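Local coordinates for methyl-accepting chemotaxis protein (PDB 6W3X) that probably senses amino acids such as valine through a tandem PDC-type Cache region and passes the signal on to the chemotaxis machinery, at residues N77-Y82 and Y131-L136. Sequence-based numbering, arbitrary orientation.
Sequences NALNVY and YLDTVL. With VAL (valine), chain C.
Two donors grip Asp133 OD2 from opposite faces of its carboxylate: the amide of Asn80, with ND2 3.0 Å from OD2 and the bond bent to 141°, and the backbone N of Leu136, 2.7 Å from OD2. The other oxygen accepts from Val135 N, closing an Asx turn. An aspartate suits this bend because both its oxygens can tie down the chain just ahead, and the carboxylate, fixed in rotation by these three N-H donors, still offers OD1 to the ligand: the ammonium N of the bound valine lies 2.7 Å from Asp133 OD1. Tyr131 suits its place by pairing an acceptor hydroxyl, with OH 2.9 Å from that same nitrogen and also bonded to Thr142, with a ring edge toward valine O. The two protons of Asn80 ND2 serve two carboxylates, Asp133 and Asp160, which both bind the ligand; Asn80 OD1 is buried against methyls of Val135 and Leu136 without a polar partner. With CG between its backbone N and carbonyl carbon (chi1 48°), Tyr82 turns a flat apolar ring face to the ligand's side chain, whose CG2 lies over the ring's rim, 3.5 Å from Tyr82 CE1; Val135 CG2 touches the same methyl. Thr134 N gives valine O a nearly straight bond of 3.2 Å. Beyond Asp133, on the side of the carboxylate away from the valine, Leu79 in one of its two conformers packs its methyls on Leu136. The contact joins the start of strand 80-84, just past helix 58-76, to the loop leaving edge strand 126-132, across the intervening strands 152-162 and 139-149 of the antiparallel sheet.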
ATOM      1  N   ASN A  77      -0.995  15.550   0.229  1.00  8.30           N
ATOM      2  CA  ASN A  77      -2.268  15.311   0.921  1.00  7.99           C
ATOM      3  C   ASN A  77      -2.188  14.017   1.743  1.00  8.55           C
ATOM      4  O   ASN A  77      -3.111  13.212   1.742  1.00 11.44           O
ATOM      5  CB  ASN A  77      -3.452  15.312  -0.031  1.00  9.39           C
ATOM      6  CG  ASN A  77      -4.763  15.387   0.695  1.00 14.27           C
ATOM      7  OD1 ASN A  77      -4.848  15.946   1.779  1.00 18.36           O
ATOM      8  ND2 ASN A  77      -5.787  14.773   0.119  1.00 18.47           N
ATOM      9  N   ALA A  78      -1.124  13.883   2.528  1.00  7.49           N
ATOM     10  CA  ALA A  78      -1.041  12.786   3.493  1.00  6.36           C
ATOM     11  C   ALA A  78      -1.965  13.063   4.688  1.00  5.79           C
ATOM     12  O   ALA A  78      -2.378  14.212   4.943  1.00  8.00           O
ATOM     13  CB  ALA A  78       0.389  12.563   3.949  1.00  7.45           C
ATOM     14  N   LEU A  79      -2.289  12.009   5.423  0.69  6.23           N
ATOM     15  CA  LEU A  79      -3.128  12.160   6.599  0.69  6.79           C
ATOM     16  C   LEU A  79      -2.354  12.663   7.821  0.69  6.27           C
ATOM     17  O   LEU A  79      -2.794  13.545   8.530  0.69  7.82           O
ATOM     18  CB  LEU A  79      -3.814  10.841   6.874  0.69  7.62           C
ATOM     19  CG  LEU A  79      -4.949  10.930   7.879  0.69  8.69           C
ATOM     20  CD1 LEU A  79      -6.090  11.753   7.287  0.69 10.00           C
ATOM     21  CD2 LEU A  79      -5.391   9.528   8.323  0.69 10.29           C
ATOM     22  N   ASN A  80      -1.155  12.112   8.000  1.00  5.88           N
ATOM     23  CA  ASN A  80      -0.275  12.476   9.119  1.00  5.75           C
ATOM     24  C   ASN A  80       1.145  12.381   8.614  1.00  5.33           C
ATOM     25  O   ASN A  80       1.460  11.421   7.869  1.00  5.56           O
ATOM     26  CB  ASN A  80      -0.410  11.556  10.357  1.00  6.06           C
ATOM     27  CG  ASN A  80      -1.779  11.543  10.953  1.00  6.39           C
ATOM     28  OD1 ASN A  80      -2.264  12.561  11.476  1.00  8.09           O
ATOM     29  ND2 ASN A  80      -2.401  10.364  10.917  1.00  7.54           N
ATOM     30  N   VAL A  81       2.020  13.282   9.082  1.00  5.58           N
ATOM     31  CA  VAL A  81       3.457  13.160   8.840  1.00  4.89           C
ATOM     32  C   VAL A  81       4.101  13.535  10.184  1.00  5.40           C
ATOM     33  O   VAL A  81       3.734  14.544  10.797  1.00  6.23           O
ATOM     34  CB  VAL A  81       3.914  14.084   7.712  1.00  5.54           C
ATOM     35  CG1 VAL A  81       5.428  14.032   7.542  1.00  8.18           C
ATOM     36  CG2 VAL A  81       3.238  13.747   6.391  1.00  5.50           C
ATOM     37  N   TYR A  82       5.046  12.714  10.638  1.00  4.97           N
ATOM     38  CA  TYR A  82       5.450  12.818  12.036  1.00  5.09           C
ATOM     39  C   TYR A  82       6.863  12.297  12.240  1.00  5.95           C
ATOM     40  O   TYR A  82       7.400  11.532  11.445  1.00  6.79           O
ATOM     41  CB  TYR A  82       4.420  12.086  12.927  1.00  6.29           C
ATOM     42  CG  TYR A  82       4.035  10.718  12.474  1.00  6.39           C
ATOM     43  CD1 TYR A  82       3.027  10.552  11.545  1.00  6.69           C
ATOM     44  CD2 TYR A  82       4.612   9.567  13.016  1.00  5.61           C
ATOM     45  CE1 TYR A  82       2.628   9.281  11.149  1.00  7.52           C
ATOM     46  CE2 TYR A  82       4.253   8.289  12.636  1.00  5.89           C
ATOM     47  CZ  TYR A  82       3.190   8.156  11.722  1.00  6.13           C
ATOM     48  OH  TYR A  82       2.775   6.899  11.396  1.00  6.92           O
ATOM     49  N   TYR A 131      -3.882  -0.282   8.708  1.00  8.04           N
ATOM     50  CA  TYR A 131      -4.342  -0.342  10.110  1.00  9.51           C
ATOM     51  C   TYR A 131      -5.068   0.944  10.434  1.00  9.44           C
ATOM     52  O   TYR A 131      -4.928   1.955   9.728  1.00  9.04           O
ATOM     53  CB  TYR A 131      -3.193  -0.611  11.097  1.00  8.76           C
ATOM     54  CG  TYR A 131      -2.258   0.548  11.239  1.00  9.04           C
ATOM     55  CD1 TYR A 131      -1.227   0.760  10.321  1.00  8.17           C
ATOM     56  CD2 TYR A 131      -2.422   1.467  12.270  1.00  8.99           C
ATOM     57  CE1 TYR A 131      -0.437   1.884  10.388  1.00  8.29           C
ATOM     58  CE2 TYR A 131      -1.604   2.563  12.389  1.00  7.57           C
ATOM     59  CZ  TYR A 131      -0.666   2.817  11.420  1.00  7.68           C
ATOM     60  OH  TYR A 131       0.116   3.945  11.515  1.00  8.08           O
ATOM     61  N   LEU A 132      -5.799   0.924  11.557  1.00  8.98           N
ATOM     62  CA  LEU A 132      -6.549   2.084  11.993  1.00  9.58           C
ATOM     63  C   LEU A 132      -5.707   3.075  12.739  1.00  9.29           C
ATOM     64  O   LEU A 132      -5.252   2.811  13.858  1.00 11.84           O
ATOM     65  CB  LEU A 132      -7.701   1.634  12.873  1.00 10.87           C
ATOM     66  CG  LEU A 132      -8.744   2.707  13.213  1.00 11.60           C
ATOM     67  CD1 LEU A 132      -9.449   3.288  12.009  1.00 15.91           C
ATOM     68  CD2 LEU A 132      -9.762   2.128  14.171  1.00 14.93           C
ATOM     69  N   ASP A 133      -5.397   4.181  12.087  1.00  9.12           N
ATOM     70  CA  ASP A 133      -4.606   5.231  12.747  1.00  9.00           C
ATOM     71  C   ASP A 133      -5.297   5.698  14.002  1.00  9.07           C
ATOM     72  O   ASP A 133      -6.491   6.048  13.980  1.00 11.84           O
ATOM     73  CB  ASP A 133      -4.480   6.411  11.768  1.00  9.07           C
ATOM     74  CG  ASP A 133      -4.050   7.691  12.410  1.00  9.31           C
ATOM     75  OD1 ASP A 133      -3.092   7.657  13.229  1.00  8.86           O
ATOM     76  OD2 ASP A 133      -4.656   8.742  12.067  1.00  9.15           O
ATOM     77  N   THR A 134      -4.541   5.826  15.095  0.57 10.05           N
ATOM     78  CA  THR A 134      -5.123   6.321  16.350  0.57 13.37           C
ATOM     79  C   THR A 134      -5.499   7.805  16.328  0.57 11.37           C
ATOM     80  O   THR A 134      -6.406   8.247  17.052  0.57 12.98           O
ATOM     81  CB  THR A 134      -4.247   5.983  17.566  0.57 15.03           C
ATOM     82  OG1 THR A 134      -2.975   6.598  17.429  0.57 20.64           O
ATOM     83  CG2 THR A 134      -4.017   4.506  17.617  0.57 15.74           C
ATOM     84  N   VAL A 135      -4.792   8.599  15.528  1.00 10.40           N
ATOM     85  CA  VAL A 135      -4.971  10.039  15.578  1.00 11.16           C
ATOM     86  C   VAL A 135      -6.277  10.492  14.928  1.00 11.66           C
ATOM     87  O   VAL A 135      -7.150  11.099  15.528  1.00 14.02           O
ATOM     88  CB  VAL A 135      -3.722  10.767  15.005  1.00 11.49           C
ATOM     89  CG1 VAL A 135      -3.961  12.279  14.921  1.00 13.80           C
ATOM     90  CG2 VAL A 135      -2.495  10.505  15.877  1.00 12.79           C
ATOM     91  N   LEU A 136      -6.396  10.151  13.663  1.00 11.91           N
ATOM     92  CA  LEU A 136      -7.527  10.544  12.854  1.00 12.53           C
ATOM     93  C   LEU A 136      -8.507   9.424  12.553  1.00 14.53           C
ATOM     94  O   LEU A 136      -9.530   9.659  11.929  1.00 17.76           O
ATOM     95  CB  LEU A 136      -7.062  11.254  11.595  1.00 13.62           C
ATOM     96  CG  LEU A 136      -6.500  12.648  11.850  1.00 15.57           C
ATOM     97  CD1 LEU A 136      -5.862  13.234  10.610  1.00 15.52           C
ATOM     98  CD2 LEU A 136      -7.570  13.583  12.374  1.00 21.37           C
TER
HETATM   99  N   VAL C 301      -0.683   6.455  12.703  1.00  7.62           N
HETATM  100  CA  VAL C 301       0.179   6.500  13.911  1.00  9.03           C
HETATM  101  C   VAL C 301      -0.280   5.387  14.844  1.00  9.17           C
HETATM  102  O   VAL C 301      -1.475   5.090  14.813  1.00 10.00           O
HETATM  103  CB  VAL C 301       0.092   7.855  14.660  1.00 10.44           C
HETATM  104  CG1 VAL C 301       1.208   7.960  15.685  1.00 16.65           C
HETATM  105  CG2 VAL C 301       0.228   9.053  13.732  1.00 11.43           C
HETATM  106  OXT VAL C 301       0.536   4.860  15.607  1.00 11.93           O